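Long-range contact in sigma-E factor negative regulatory protein (Escherichia coli, PDB 3M4W), which holds the extracytoplasmic-function sigma factor sigma-E inactive at the inner membrane until regulated intramembrane proteolysis releases it: residues E[26-31]-E[60-65]. Residues are numbered along the deposited sequence; the frame is centred on the assembly and turned at random.
Sequences SPVSLG and YELQRR
Val28 and Leu62 bring the irregular chain 26-31 closest to the helix, with CA atoms 6.0 Å apart, and no hydrogen bond crosses between residues 26-31 and 60-65. The contact exemplifies a loop laid on a helix through van der Waals packing. Val28 points at the helix; its CG2, anti to the backbone N, reaches Leu62 CA at 3.5 Å, while its CB lies 3.8 Å from Arg65 CD. Leu62 CG packs against Ser29 O, and its CD2 meets Leu30 CD2 at 4.1 Å, the two leucines crossing nearly at right angles. In this periplasmic domain, Val28 and Ser29 mark the DegS cleavage site, whereas residues 60-65 belong to the primary RseB-binding region, so the contact lays the cleavage-site loop against the RseB-binding part of helix 50-66. Behind it, Glu61 OE1 gathers three donors: Arg64 grips it side-on, NH2 at the syn lone pair and NE from above the carboxylate plane, and Arg65 NH1 takes the anti lone pair at 2.8 Å (162°). Glu61 OE2 has a second salt bridge, to a basic side chain of another protein's chain. With Arg65 replaced by an alanine, Glu61 OE1 would probably lose one of its cationic partners, and Val28 CB the CD methylene packed on it.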
# COMPACT_ATOMS: atom_id res chain seq x y z
N SER E 26 -11.45 -11.90 3.59
CA SER E 26 -12.83 -11.99 4.07
C SER E 26 -13.43 -13.35 3.76
O SER E 26 -13.19 -13.91 2.68
CB SER E 26 -13.70 -10.90 3.42
OG SER E 26 -13.54 -9.65 4.06
N PRO E 27 -14.22 -13.91 4.69
CA PRO E 27 -14.85 -15.22 4.48
C PRO E 27 -15.89 -15.15 3.36
O PRO E 27 -16.56 -14.13 3.20
CB PRO E 27 -15.50 -15.52 5.83
CG PRO E 27 -14.73 -14.66 6.80
CD PRO E 27 -14.53 -13.39 6.03
N VAL E 28 -16.02 -16.23 2.59
CA VAL E 28 -16.99 -16.26 1.50
C VAL E 28 -18.39 -16.52 2.05
O VAL E 28 -18.64 -17.52 2.73
CB VAL E 28 -16.63 -17.35 0.46
CG1 VAL E 28 -16.71 -18.73 1.09
CG2 VAL E 28 -17.57 -17.25 -0.72
N SER E 29 -19.31 -15.60 1.77
CA SER E 29 -20.69 -15.69 2.24
C SER E 29 -21.42 -16.90 1.66
O SER E 29 -21.23 -17.25 0.50
CB SER E 29 -21.45 -14.41 1.88
OG SER E 29 -20.69 -13.27 2.23
N LEU E 30 -22.27 -17.52 2.47
CA LEU E 30 -23.03 -18.70 2.05
C LEU E 30 -24.51 -18.42 1.76
O LEU E 30 -25.02 -18.81 0.72
CB LEU E 30 -22.90 -19.80 3.10
CG LEU E 30 -21.53 -20.48 3.11
CD1 LEU E 30 -21.29 -21.21 4.43
CD2 LEU E 30 -21.45 -21.43 1.93
N GLY E 31 -25.18 -17.74 2.69
CA GLY E 31 -26.59 -17.43 2.49
C GLY E 31 -27.51 -18.11 3.48
O GLY E 31 -27.55 -19.34 3.58
N TYR E 60 -21.42 -15.33 -7.11
CA TYR E 60 -20.36 -15.42 -8.11
C TYR E 60 -19.07 -15.78 -7.37
O TYR E 60 -18.31 -16.64 -7.82
CB TYR E 60 -20.20 -14.07 -8.82
CG TYR E 60 -18.83 -13.84 -9.43
CD1 TYR E 60 -18.42 -14.54 -10.56
CD2 TYR E 60 -17.93 -12.94 -8.86
CE1 TYR E 60 -17.15 -14.35 -11.10
CE2 TYR E 60 -16.66 -12.74 -9.40
CZ TYR E 60 -16.28 -13.45 -10.51
OH TYR E 60 -15.01 -13.27 -11.03
N GLU E 61 -18.85 -15.13 -6.24
CA GLU E 61 -17.65 -15.37 -5.45
C GLU E 61 -17.66 -16.79 -4.91
O GLU E 61 -16.68 -17.52 -5.06
CB GLU E 61 -17.56 -14.38 -4.29
CG GLU E 61 -17.24 -12.93 -4.68
CD GLU E 61 -16.00 -12.81 -5.54
OE1 GLU E 61 -15.05 -13.59 -5.35
OE2 GLU E 61 -15.96 -11.91 -6.41
N LEU E 62 -18.78 -17.18 -4.30
CA LEU E 62 -18.96 -18.52 -3.72
C LEU E 62 -18.60 -19.56 -4.78
O LEU E 62 -17.91 -20.53 -4.50
CB LEU E 62 -20.42 -18.72 -3.29
CG LEU E 62 -20.78 -19.55 -2.05
CD1 LEU E 62 -22.15 -20.19 -2.29
CD2 LEU E 62 -19.75 -20.63 -1.75
N GLN E 63 -19.07 -19.32 -6.00
CA GLN E 63 -18.83 -20.20 -7.15
C GLN E 63 -17.35 -20.27 -7.52
O GLN E 63 -16.82 -21.36 -7.77
CB GLN E 63 -19.61 -19.68 -8.36
CG GLN E 63 -20.45 -20.70 -9.10
CD GLN E 63 -21.92 -20.60 -8.75
OE1 GLN E 63 -22.78 -20.99 -9.54
NE2 GLN E 63 -22.21 -20.09 -7.55
N ARG E 64 -16.70 -19.11 -7.59
CA ARG E 64 -15.28 -19.02 -7.94
C ARG E 64 -14.42 -19.93 -7.09
O ARG E 64 -13.47 -20.55 -7.58
CB ARG E 64 -14.76 -17.59 -7.75
CG ARG E 64 -15.14 -16.61 -8.83
CD ARG E 64 -14.06 -15.55 -8.98
NE ARG E 64 -13.86 -14.75 -7.77
CZ ARG E 64 -12.67 -14.40 -7.31
NH1 ARG E 64 -11.58 -14.79 -7.97
NH2 ARG E 64 -12.55 -13.68 -6.20
N ARG E 65 -14.74 -19.99 -5.80
CA ARG E 65 -14.00 -20.80 -4.85
C ARG E 65 -14.43 -22.27 -4.84
O ARG E 65 -13.63 -23.16 -4.56
CB ARG E 65 -14.14 -20.17 -3.46
CG ARG E 65 -13.66 -18.73 -3.43
CD ARG E 65 -13.98 -18.04 -2.12
NE ARG E 65 -13.25 -16.78 -1.95
CZ ARG E 65 -13.38 -15.70 -2.73
NH1 ARG E 65 -14.23 -15.72 -3.76
NH2 ARG E 65 -12.67 -14.61 -2.48